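Local coordinates for twin-arginine translocation pathway signal protein (Burkholderia phytofirmans, PDB 2RJO), which probably acts as a periplasmic sugar-binding protein, holding beta-D-galactopyranose in the cleft between its two lobes, at residues S11-T16 with L41-S46; N17-A22 with W251-L256; L65-D70 with A89-I94; P71-D76 with G143-N148. All blocks are in the same frame, centred on the assembly; numbering follows the deposited sequence.

Interaction 3 is the most buried of the four: a parallel strand pair inside the sheet of the first lobe, held by five backbone hydrogen bonds. Interaction 1 lies on the same sheet, in which strands 7-12 and 65-69 are neighbours, but only its first residues are paired strand; the rest is loop, and R13 leaves it for the sugar. Interaction 2, also buried, has no hydrogen bond between its segments and joins two helix starts by apolar packing beside the galactose. Interaction 4 is a surface contact with weak polar bonding, and it alone spans the two lobes. Galactose is touched from all four, through R13, Y19, D70 and N148 among others.

Interaction 1 (S11-T16 with L41-S46); sequences SFRSLT and LTTEGS. With GAL (beta-D-galactopyranose), chain B; SO4 (sulfate ion), chain D.
S11 and L41 form the first parallel bridge, and the S11 side chain points to the same side of the sheet as L41. F12 then bonds to the residues on both sides of its partner T42: its N gives a hydrogen bond to L41 O at 3.0 Å, and its O accepts from T43 N at 3.0 Å. This alternation is the pattern of parallel strands. With CG lodged between the backbone N and the carbonyl carbon (chi1 50°), the F12 ring lies beneath L41 O, whose nearest ring atom is CD2 at 3.8 Å, towards the rim. Opposite R13 the second segment has entered its T43-S46 turn, and R13 O accepts E44 N in the carbonyl plane at 2.7 Å. The same oxygen takes S14 OG at 2.6 Å from 51° out of that plane, so two donors grip it. T43 OG1 sits over R13 CA while accepting G45 N in an ST turn. The R13 chain bends at chi3 (-69°) and delivers its guanidinium to the sugar: NH2 bonds galactose O6 at 3.0 Å, in the guanidinium plane. NH1 reaches sulfate O2 at 2.8 Å, the ion probably coming from the crystallisation liquor. L15 is the last to touch, with CD2 only 3.0 Å from T42 OG1, a tight fit. The backbone thus carries the pairing, while E44 turns away and forms a salt bridge with K49. R13 pairs through its carbonyl, while its guanidinium grips the galactose hydroxymethyl oxygen and, beside it, a bound anion.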
# COMPACT_ATOMS: atom_id res chain seq x y z
N SER A 11 -5.03 10.98 5.17
CA SER A 11 -4.33 10.47 6.34
C SER A 11 -3.52 9.22 6.04
O SER A 11 -4.03 8.26 5.45
CB SER A 11 -5.33 10.15 7.47
OG SER A 11 -4.66 9.52 8.56
N PHE A 12 -2.27 9.23 6.47
CA PHE A 12 -1.38 8.09 6.26
C PHE A 12 -0.26 8.02 7.30
O PHE A 12 -0.05 8.96 8.07
CB PHE A 12 -0.81 8.13 4.84
CG PHE A 12 -0.23 9.45 4.46
CD1 PHE A 12 1.11 9.73 4.68
CD2 PHE A 12 -1.04 10.44 3.90
CE1 PHE A 12 1.66 10.97 4.35
CE2 PHE A 12 -0.51 11.69 3.56
CZ PHE A 12 0.84 11.96 3.79
N ARG A 13 0.46 6.91 7.32
CA ARG A 13 1.50 6.70 8.31
C ARG A 13 2.72 7.63 8.28
O ARG A 13 2.97 8.31 9.27
CB ARG A 13 1.95 5.23 8.28
CG ARG A 13 2.39 4.70 9.64
CD ARG A 13 2.62 3.21 9.64
NE ARG A 13 1.39 2.42 9.47
CZ ARG A 13 0.98 1.91 8.32
NH1 ARG A 13 1.68 2.12 7.21
NH2 ARG A 13 -0.14 1.19 8.27
N SER A 14 3.46 7.68 7.18
CA SER A 14 4.65 8.53 7.15
C SER A 14 5.14 9.06 5.81
O SER A 14 4.94 8.43 4.77
CB SER A 14 5.81 7.79 7.82
OG SER A 14 5.42 7.34 9.10
N LEU A 15 5.80 10.21 5.86
CA LEU A 15 6.37 10.84 4.66
C LEU A 15 7.75 10.28 4.36
O LEU A 15 8.37 10.64 3.35
CB LEU A 15 6.50 12.36 4.84
CG LEU A 15 5.39 13.33 4.41
CD1 LEU A 15 4.95 13.00 2.98
CD2 LEU A 15 4.21 13.25 5.36
N THR A 16 8.25 9.40 5.22
CA THR A 16 9.59 8.85 5.02
C THR A 16 9.61 7.69 4.02
O THR A 16 10.66 7.38 3.46
CB THR A 16 10.24 8.41 6.37
OG1 THR A 16 11.36 7.56 6.10
CG2 THR A 16 9.25 7.67 7.24
N LEU A 41 -2.45 14.58 6.55
CA LEU A 41 -2.32 14.19 7.95
C LEU A 41 -1.39 12.99 8.06
O LEU A 41 -1.58 12.00 7.36
CB LEU A 41 -3.70 13.87 8.54
CG LEU A 41 -4.74 15.01 8.55
CD1 LEU A 41 -6.03 14.50 9.18
CD2 LEU A 41 -4.23 16.21 9.31
N THR A 42 -0.37 13.10 8.91
CA THR A 42 0.59 12.02 9.10
C THR A 42 0.55 11.57 10.56
O THR A 42 0.72 12.38 11.47
CB THR A 42 2.03 12.48 8.75
OG1 THR A 42 2.03 13.07 7.45
CG2 THR A 42 2.98 11.28 8.74
N THR A 43 0.33 10.27 10.77
CA THR A 43 0.24 9.69 12.12
C THR A 43 1.60 9.34 12.72
O THR A 43 1.80 9.42 13.93
CB THR A 43 -0.58 8.39 12.11
OG1 THR A 43 0.12 7.39 11.37
CG2 THR A 43 -1.95 8.63 11.49
N GLU A 44 2.52 8.94 11.85
CA GLU A 44 3.88 8.54 12.23
C GLU A 44 3.86 7.27 13.08
O GLU A 44 4.75 7.03 13.88
CB GLU A 44 4.63 9.69 12.93
CG GLU A 44 4.60 9.71 14.44
CD GLU A 44 3.61 10.72 14.99
OE1 GLU A 44 3.45 11.79 14.36
OE2 GLU A 44 3.01 10.43 16.06
N GLY A 45 2.82 6.46 12.88
CA GLY A 45 2.72 5.20 13.60
C GLY A 45 1.82 5.20 14.81
O GLY A 45 1.56 4.14 15.40
N SER A 46 1.34 6.38 15.19
CA SER A 46 0.46 6.52 16.34
C SER A 46 -1.00 6.50 15.95
O SER A 46 -1.51 7.49 15.42
CB SER A 46 0.77 7.83 17.07
OG SER A 46 -0.02 7.96 18.23
C1 GAL B . 2.83 0.92 3.60
C2 GAL B . 3.24 -0.10 2.51
C3 GAL B . 2.02 -0.38 1.61
C4 GAL B . 0.88 -0.94 2.48
C5 GAL B . 0.56 0.13 3.56
C6 GAL B . -0.55 -0.40 4.45
O1 GAL B . 3.96 1.17 4.46
O2 GAL B . 4.29 0.45 1.72
O3 GAL B . 2.35 -1.33 0.61
O4 GAL B . 1.34 -2.14 3.11
O5 GAL B . 1.74 0.38 4.40
O6 GAL B . -0.83 0.59 5.42
S SO4 D . 5.44 3.41 6.67
O1 SO4 D . 5.20 4.75 7.26
O2 SO4 D . 4.43 2.44 7.16
O3 SO4 D . 6.81 2.96 7.00
O4 SO4 D . 5.30 3.51 5.21

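Interaction 2 (N17-A22 with W251-L256); sequences NPYYTA and WDPFWL. With GAL (beta-D-galactopyranose), chain B; SO4 (sulfate ion), chain D.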
# COMPACT_ATOMS: atom_id res chain seq x y z
N ASN A 17 8.45 7.07 3.80
CA ASN A 17 8.30 5.96 2.86
C ASN A 17 7.87 6.56 1.52
O ASN A 17 6.80 7.14 1.43
CB ASN A 17 7.21 5.00 3.35
CG ASN A 17 7.00 3.80 2.42
OD1 ASN A 17 7.28 3.86 1.23
ND2 ASN A 17 6.48 2.71 2.98
N PRO A 18 8.70 6.40 0.47
CA PRO A 18 8.33 6.96 -0.83
C PRO A 18 6.94 6.57 -1.32
O PRO A 18 6.32 7.26 -2.12
CB PRO A 18 9.46 6.48 -1.75
CG PRO A 18 10.00 5.25 -1.06
CD PRO A 18 9.95 5.64 0.39
N TYR A 19 6.44 5.45 -0.81
CA TYR A 19 5.10 5.01 -1.18
C TYR A 19 4.11 6.13 -0.84
O TYR A 19 3.29 6.52 -1.67
CB TYR A 19 4.72 3.73 -0.41
CG TYR A 19 3.25 3.40 -0.53
CD1 TYR A 19 2.76 2.71 -1.64
CD2 TYR A 19 2.35 3.82 0.44
CE1 TYR A 19 1.38 2.45 -1.77
CE2 TYR A 19 0.98 3.57 0.32
CZ TYR A 19 0.50 2.89 -0.79
OH TYR A 19 -0.86 2.65 -0.90
N TYR A 20 4.20 6.63 0.39
CA TYR A 20 3.33 7.69 0.87
C TYR A 20 3.68 9.06 0.32
O TYR A 20 2.83 9.96 0.31
CB TYR A 20 3.35 7.72 2.40
CG TYR A 20 2.58 6.57 3.02
CD1 TYR A 20 3.19 5.71 3.93
CD2 TYR A 20 1.25 6.35 2.70
CE1 TYR A 20 2.48 4.64 4.50
CE2 TYR A 20 0.53 5.29 3.26
CZ TYR A 20 1.15 4.44 4.16
OH TYR A 20 0.45 3.39 4.71
N THR A 21 4.92 9.24 -0.13
CA THR A 21 5.30 10.52 -0.70
C THR A 21 4.45 10.72 -1.94
O THR A 21 3.94 11.81 -2.19
CB THR A 21 6.78 10.55 -1.09
OG1 THR A 21 7.60 10.37 0.08
CG2 THR A 21 7.12 11.88 -1.74
N ALA A 22 4.30 9.65 -2.72
CA ALA A 22 3.50 9.68 -3.94
C ALA A 22 2.01 9.70 -3.61
O ALA A 22 1.22 10.40 -4.26
CB ALA A 22 3.83 8.48 -4.78
N TRP A 251 1.24 -0.31 -7.16
CA TRP A 251 -0.12 -0.07 -6.70
C TRP A 251 -0.54 1.31 -7.19
O TRP A 251 -1.72 1.66 -7.16
CB TRP A 251 -0.20 -0.05 -5.17
CG TRP A 251 0.49 -1.16 -4.42
CD1 TRP A 251 1.38 -1.01 -3.39
CD2 TRP A 251 0.27 -2.57 -4.56
NE1 TRP A 251 1.71 -2.24 -2.87
CE2 TRP A 251 1.05 -3.22 -3.57
CE3 TRP A 251 -0.51 -3.36 -5.42
CZ2 TRP A 251 1.07 -4.61 -3.41
CZ3 TRP A 251 -0.48 -4.75 -5.26
CH2 TRP A 251 0.30 -5.36 -4.26
N ASP A 252 0.44 2.09 -7.62
CA ASP A 252 0.19 3.44 -8.09
C ASP A 252 -0.38 4.28 -6.94
O ASP A 252 -1.55 4.65 -6.94
CB ASP A 252 -0.78 3.43 -9.26
CG ASP A 252 -0.64 4.65 -10.13
OD1 ASP A 252 -0.08 5.66 -9.64
OD2 ASP A 252 -1.10 4.60 -11.29
N PRO A 253 0.46 4.55 -5.93
CA PRO A 253 0.05 5.34 -4.77
C PRO A 253 -0.45 6.72 -5.19
O PRO A 253 -1.43 7.23 -4.64
CB PRO A 253 1.31 5.39 -3.91
CG PRO A 253 2.43 5.11 -4.89
CD PRO A 253 1.84 4.06 -5.77
N PHE A 254 0.20 7.31 -6.18
CA PHE A 254 -0.24 8.61 -6.68
C PHE A 254 -1.73 8.52 -7.01
O PHE A 254 -2.54 9.28 -6.49
CB PHE A 254 0.54 8.98 -7.93
CG PHE A 254 0.15 10.30 -8.53
CD1 PHE A 254 0.80 11.47 -8.15
CD2 PHE A 254 -0.88 10.37 -9.47
CE1 PHE A 254 0.44 12.70 -8.70
CE2 PHE A 254 -1.25 11.60 -10.03
CZ PHE A 254 -0.58 12.77 -9.64
N TRP A 255 -2.08 7.60 -7.90
CA TRP A 255 -3.47 7.40 -8.30
C TRP A 255 -4.36 7.09 -7.09
O TRP A 255 -5.46 7.64 -6.96
CB TRP A 255 -3.56 6.25 -9.30
CG TRP A 255 -4.97 5.93 -9.68
CD1 TRP A 255 -5.76 6.62 -10.54
CD2 TRP A 255 -5.76 4.85 -9.18
NE1 TRP A 255 -7.01 6.05 -10.61
CE2 TRP A 255 -7.04 4.95 -9.78
CE3 TRP A 255 -5.53 3.80 -8.28
CZ2 TRP A 255 -8.07 4.05 -9.51
CZ3 TRP A 255 -6.56 2.90 -8.00
CH2 TRP A 255 -7.81 3.04 -8.62
N LEU A 256 -3.90 6.20 -6.22
CA LEU A 256 -4.67 5.85 -5.03
C LEU A 256 -5.01 7.08 -4.21
O LEU A 256 -6.14 7.24 -3.76
CB LEU A 256 -3.89 4.86 -4.16
CG LEU A 256 -4.01 3.39 -4.52
CD1 LEU A 256 -2.96 2.59 -3.77
CD2 LEU A 256 -5.41 2.92 -4.17
C1 GAL B . 2.83 0.92 3.60
C2 GAL B . 3.24 -0.10 2.51
C3 GAL B . 2.02 -0.38 1.61
C4 GAL B . 0.88 -0.94 2.48
C5 GAL B . 0.56 0.13 3.56
C6 GAL B . -0.55 -0.40 4.45
O1 GAL B . 3.96 1.17 4.46
O2 GAL B . 4.29 0.45 1.72
O3 GAL B . 2.35 -1.33 0.61
O4 GAL B . 1.34 -2.14 3.11
O5 GAL B . 1.74 0.38 4.40
O6 GAL B . -0.83 0.59 5.42
S SO4 D . 5.44 3.41 6.67
O1 SO4 D . 5.20 4.75 7.26
O2 SO4 D . 4.43 2.44 7.16
O3 SO4 D . 6.81 2.96 7.00
O4 SO4 D . 5.30 3.51 5.21
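Y19, the residue that packs on P253, W251 and L256, is fixed at its backbone by the shortest protein bond here: Y19 N to N17 OD1, 2.7 Å, with the donor above the plane of the amide. This is the N-cap of helix 18-34, and N17 ND2 turns its other end to sulfate O4 at 2.6 Å. The Y19 ring, CG anti to its N (chi1 168°), is covered on both faces. P253 CB makes a CH-pi contact over one, 4.0 Å from the ring centroid and 26° off its normal. Galactose C3 stands over the centre of the opposite face, 4.2 Å above the Y19 plane, as an aromatic platform for a sugar would have it. The W251 indole brings its edge to Y19, CD1 lying 3.8 Å from Y19 CE1 with the side chains crossing at about a right angle. L256 CD1 is 3.6 Å from Y19 OH, a hydroxyl hydrogen-bonded to W95. One turn on, A22 CB meets P253 CG at 3.7 Å, and A22 O receives a CA-H contact from F254 CA at 3.3 Å. The contact sets the first turn of helix 18-34, which follows strand 7-12, against the first turn of helix 253-268, which follows strand 248-250. F23 of the former helix continues the packing on P253 and L256.

Interaction 3 (L65-D70 with A89-I94); sequences LVLNVD and AYVTTI. With GAL (beta-D-galactopyranose), chain B.
D70 leaves its strand end beside I94, and its side chain can be followed outward to the sugar. CB lies 4.3 Å from I94 CB; CG, swung anti to the backbone N (chi1 -180°), passes I94 O at 3.8 Å. Of the two oxygens at the tip, OD1 accepts the hydroxyl O6 of galactose at 2.8 Å and OD2 is hydrogen-bonded to Y20 OH, so each carboxylate oxygen has its own hydroxyl partner. Behind this tip the two strands run parallel, the axes of 65-69 and 90-94 differing by only 6°. Backbone bonds alternate across them, from Y90 N to L65 O, from L67 N to Y90 O, then T92 N to L67 O at 2.8 Å, V69 N to T92 O and finally I94 N to V69 O. Together with helix 74-87 they make a beta-alpha-beta crossover, the repeating element of the Rossmann-like lobes of periplasmic binding proteins, in which ligand residues sit at the C-terminal strand ends, as D70 does. L67 and V91 lie side by side on one face, L67 CD2 4.0 Å from V91 CG2, and V69 CG1 reaches that same methyl at 3.8 Å; I54 of helix 47-60 packs against L67. The other face carries N68 and T92. N68 ND2 is satisfied by G257 O and L256 O of helix 253-268. Its OD1, by contrast, is buried against carbon, 3.4 Å from I94 CG1 and 3.6 Å from T92 CG2, and has no polar partner in the model.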
# COMPACT_ATOMS: atom_id res chain seq x y z
N LEU A 65 -16.13 17.71 5.10
CA LEU A 65 -14.84 17.13 4.77
C LEU A 65 -14.91 15.81 3.99
O LEU A 65 -15.84 15.03 4.16
CB LEU A 65 -14.05 16.93 6.08
CG LEU A 65 -12.80 16.05 6.12
CD1 LEU A 65 -11.62 16.77 5.49
CD2 LEU A 65 -12.47 15.72 7.57
N VAL A 66 -13.92 15.60 3.14
CA VAL A 66 -13.80 14.38 2.35
C VAL A 66 -12.43 13.79 2.68
O VAL A 66 -11.40 14.36 2.33
CB VAL A 66 -13.88 14.65 0.84
CG1 VAL A 66 -13.62 13.36 0.07
CG2 VAL A 66 -15.25 15.20 0.48
N LEU A 67 -12.44 12.65 3.36
CA LEU A 67 -11.21 11.99 3.78
C LEU A 67 -10.84 10.71 3.03
O LEU A 67 -11.68 9.84 2.82
CB LEU A 67 -11.32 11.68 5.27
CG LEU A 67 -10.14 10.95 5.90
CD1 LEU A 67 -8.94 11.87 5.90
CD2 LEU A 67 -10.50 10.54 7.31
N ASN A 68 -9.57 10.61 2.64
CA ASN A 68 -9.05 9.42 1.97
C ASN A 68 -7.96 8.94 2.91
O ASN A 68 -6.87 9.51 2.95
CB ASN A 68 -8.44 9.77 0.60
CG ASN A 68 -7.93 8.53 -0.12
OD1 ASN A 68 -8.34 7.42 0.18
ND2 ASN A 68 -7.04 8.73 -1.10
N VAL A 69 -8.25 7.88 3.67
CA VAL A 69 -7.31 7.38 4.66
C VAL A 69 -6.83 5.94 4.56
O VAL A 69 -7.58 5.03 4.22
CB VAL A 69 -7.89 7.59 6.09
CG1 VAL A 69 -9.23 6.86 6.21
CG2 VAL A 69 -6.92 7.08 7.15
N ASP A 70 -5.55 5.76 4.89
CA ASP A 70 -4.88 4.47 4.92
C ASP A 70 -4.71 4.24 6.43
O ASP A 70 -3.75 4.71 7.02
CB ASP A 70 -3.50 4.59 4.25
CG ASP A 70 -2.71 3.28 4.23
OD1 ASP A 70 -2.91 2.42 5.12
OD2 ASP A 70 -1.87 3.11 3.32
N ALA A 89 -19.41 13.60 7.30
CA ALA A 89 -18.34 13.69 6.31
C ALA A 89 -18.33 12.40 5.48
O ALA A 89 -19.06 11.46 5.78
CB ALA A 89 -17.01 13.86 7.02
N TYR A 90 -17.51 12.37 4.43
CA TYR A 90 -17.41 11.21 3.55
C TYR A 90 -15.99 10.66 3.61
O TYR A 90 -15.02 11.43 3.56
CB TYR A 90 -17.76 11.61 2.13
CG TYR A 90 -19.23 11.94 1.96
CD1 TYR A 90 -20.11 10.99 1.45
CD2 TYR A 90 -19.75 13.16 2.39
CE1 TYR A 90 -21.47 11.23 1.39
CE2 TYR A 90 -21.13 13.41 2.33
CZ TYR A 90 -21.98 12.43 1.83
OH TYR A 90 -23.34 12.63 1.79
N VAL A 91 -15.85 9.34 3.71
CA VAL A 91 -14.53 8.75 3.83
C VAL A 91 -14.30 7.52 2.97
O VAL A 91 -15.20 6.71 2.76
CB VAL A 91 -14.25 8.37 5.30
CG1 VAL A 91 -15.25 7.30 5.75
CG2 VAL A 91 -12.82 7.87 5.45
N THR A 92 -13.06 7.38 2.50
CA THR A 92 -12.65 6.25 1.69
C THR A 92 -11.48 5.60 2.42
O THR A 92 -10.59 6.29 2.92
CB THR A 92 -12.19 6.70 0.28
OG1 THR A 92 -13.34 6.99 -0.52
CG2 THR A 92 -11.36 5.62 -0.41
N THR A 93 -11.49 4.27 2.50
CA THR A 93 -10.44 3.53 3.18
C THR A 93 -9.50 2.85 2.19
O THR A 93 -9.91 2.43 1.12
CB THR A 93 -11.04 2.47 4.13
OG1 THR A 93 -11.56 3.12 5.29
CG2 THR A 93 -9.98 1.48 4.57
N ILE A 94 -8.23 2.74 2.58
CA ILE A 94 -7.23 2.09 1.74
C ILE A 94 -6.46 1.05 2.54
O ILE A 94 -5.96 1.34 3.62
CB ILE A 94 -6.18 3.11 1.22
CG1 ILE A 94 -6.88 4.34 0.62
CG2 ILE A 94 -5.31 2.45 0.17
CD1 ILE A 94 -7.63 4.05 -0.65
C1 GAL B . 2.83 0.92 3.60
C2 GAL B . 3.24 -0.10 2.51
C3 GAL B . 2.02 -0.38 1.61
C4 GAL B . 0.88 -0.94 2.48
C5 GAL B . 0.56 0.13 3.56
C6 GAL B . -0.55 -0.40 4.45
O1 GAL B . 3.96 1.17 4.46
O2 GAL B . 4.29 0.45 1.72
O3 GAL B . 2.35 -1.33 0.61
O4 GAL B . 1.34 -2.14 3.11
O5 GAL B . 1.74 0.38 4.40
O6 GAL B . -0.83 0.59 5.42

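Interaction 4 (P71-D76 with G143-N148); sequences PNDSAD and GGIFSN
S74 OG gives the one hydrogen bond assigned between these segments, a weak one to S147 O at 3.3 Å. With OG anti to the carbonyl carbon (chi1 -52°), the hydroxyl is directed at the opposing loop. Beside it the D73 carboxylate approaches the same loop: OD1 is 3.8 Å from I145 CG2, an apolar neighbour for a charged group. D73 OD1 also comes so near S147 OG that the fit is doubtful, and no bond can rest on it. The N148 and D73 side chains cross at about a right angle, with the amide and carboxylate planes 74° apart, and N148 CG is 4.0 Å from N72 O. The amide may be turned over in the model, which leaves its bonding open. N72 O also has I145 CD1 near it at 4.2 Å. In the second shell the loop is braced by a type I turn from I145 to N148, closed by N148 N to I145 O at 3.1 Å. On the other side D76 OD2 takes a weak bond from D73 N at 3.0 Å, and it is bonded to S47 OG as well. The N72 side chain is engaged at both atoms, OD1 with R13 NE and ND2 with S47 OG, which ties this segment to the sugar-binding arginine. N148 touches the galactose. The 71-76 segment leads from strand 65-69 into helix 74-87 of one lobe, and the loop joins strand 137-143 to helix 149-163 of the other. The contact therefore bridges the cleft, consistent with a closed, sugar-bound form.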
# COMPACT_ATOMS: atom_id res chain seq x y z
N PRO A 71 -5.67 3.55 7.07
CA PRO A 71 -5.61 3.28 8.52
C PRO A 71 -4.30 2.65 8.98
O PRO A 71 -3.86 1.65 8.41
CB PRO A 71 -6.81 2.37 8.75
CG PRO A 71 -7.79 2.86 7.75
CD PRO A 71 -6.92 3.01 6.51
N ASN A 72 -3.71 3.24 10.02
CA ASN A 72 -2.46 2.76 10.60
C ASN A 72 -2.59 1.27 10.94
O ASN A 72 -1.67 0.49 10.71
CB ASN A 72 -2.14 3.57 11.86
CG ASN A 72 -0.85 3.15 12.52
OD1 ASN A 72 0.21 3.13 11.88
ND2 ASN A 72 -0.92 2.83 13.82
N ASP A 73 -3.74 0.89 11.49
CA ASP A 73 -4.02 -0.50 11.84
C ASP A 73 -5.47 -0.76 11.42
O ASP A 73 -6.25 0.18 11.26
CB ASP A 73 -3.85 -0.73 13.35
CG ASP A 73 -2.68 -1.66 13.68
OD1 ASP A 73 -2.29 -2.48 12.80
OD2 ASP A 73 -2.15 -1.60 14.83
N SER A 74 -5.82 -2.02 11.24
CA SER A 74 -7.18 -2.36 10.83
C SER A 74 -8.25 -1.95 11.83
O SER A 74 -9.40 -1.73 11.46
CB SER A 74 -7.26 -3.85 10.54
OG SER A 74 -6.24 -4.21 9.62
N ALA A 75 -7.89 -1.85 13.11
CA ALA A 75 -8.84 -1.47 14.15
C ALA A 75 -9.25 -0.01 14.01
O ALA A 75 -10.43 0.33 14.18
CB ALA A 75 -8.24 -1.70 15.52
N ASP A 76 -8.28 0.85 13.70
CA ASP A 76 -8.51 2.29 13.55
C ASP A 76 -9.60 2.62 12.54
O ASP A 76 -10.31 3.61 12.69
CB ASP A 76 -7.22 2.98 13.12
CG ASP A 76 -6.10 2.81 14.11
OD1 ASP A 76 -6.34 3.09 15.31
OD2 ASP A 76 -4.99 2.41 13.71
N GLY A 143 8.42 -8.91 6.82
CA GLY A 143 7.00 -8.59 6.75
C GLY A 143 6.60 -7.23 7.30
O GLY A 143 7.37 -6.57 8.00
N GLY A 144 5.39 -6.80 6.97
CA GLY A 144 4.90 -5.51 7.45
C GLY A 144 4.21 -5.64 8.79
O GLY A 144 4.18 -6.72 9.36
N ILE A 145 3.66 -4.53 9.30
CA ILE A 145 2.96 -4.55 10.58
C ILE A 145 2.07 -5.79 10.67
O ILE A 145 1.24 -6.04 9.80
CB ILE A 145 2.12 -3.27 10.78
CG1 ILE A 145 3.06 -2.06 10.84
CG2 ILE A 145 1.28 -3.36 12.06
CD1 ILE A 145 2.35 -0.72 10.84
N PHE A 146 2.28 -6.57 11.72
CA PHE A 146 1.55 -7.81 11.96
C PHE A 146 0.06 -7.81 11.62
O PHE A 146 -0.41 -8.64 10.84
CB PHE A 146 1.76 -8.21 13.44
CG PHE A 146 0.82 -9.27 13.93
CD1 PHE A 146 0.72 -10.50 13.29
CD2 PHE A 146 0.02 -9.02 15.05
CE1 PHE A 146 -0.18 -11.48 13.76
CE2 PHE A 146 -0.87 -9.99 15.53
CZ PHE A 146 -0.97 -11.22 14.89
N SER A 147 -0.69 -6.88 12.20
CA SER A 147 -2.13 -6.82 11.98
C SER A 147 -2.65 -6.21 10.67
O SER A 147 -3.85 -6.34 10.38
CB SER A 147 -2.80 -6.11 13.17
OG SER A 147 -2.29 -4.80 13.32
N ASN A 148 -1.80 -5.54 9.90
CA ASN A 148 -2.22 -4.93 8.63
C ASN A 148 -2.70 -5.97 7.62
O ASN A 148 -2.07 -7.01 7.43
CB ASN A 148 -1.05 -4.14 8.01
CG ASN A 148 -0.90 -2.76 8.60
OD1 ASN A 148 -1.29 -2.50 9.74
ND2 ASN A 148 -0.30 -1.85 7.83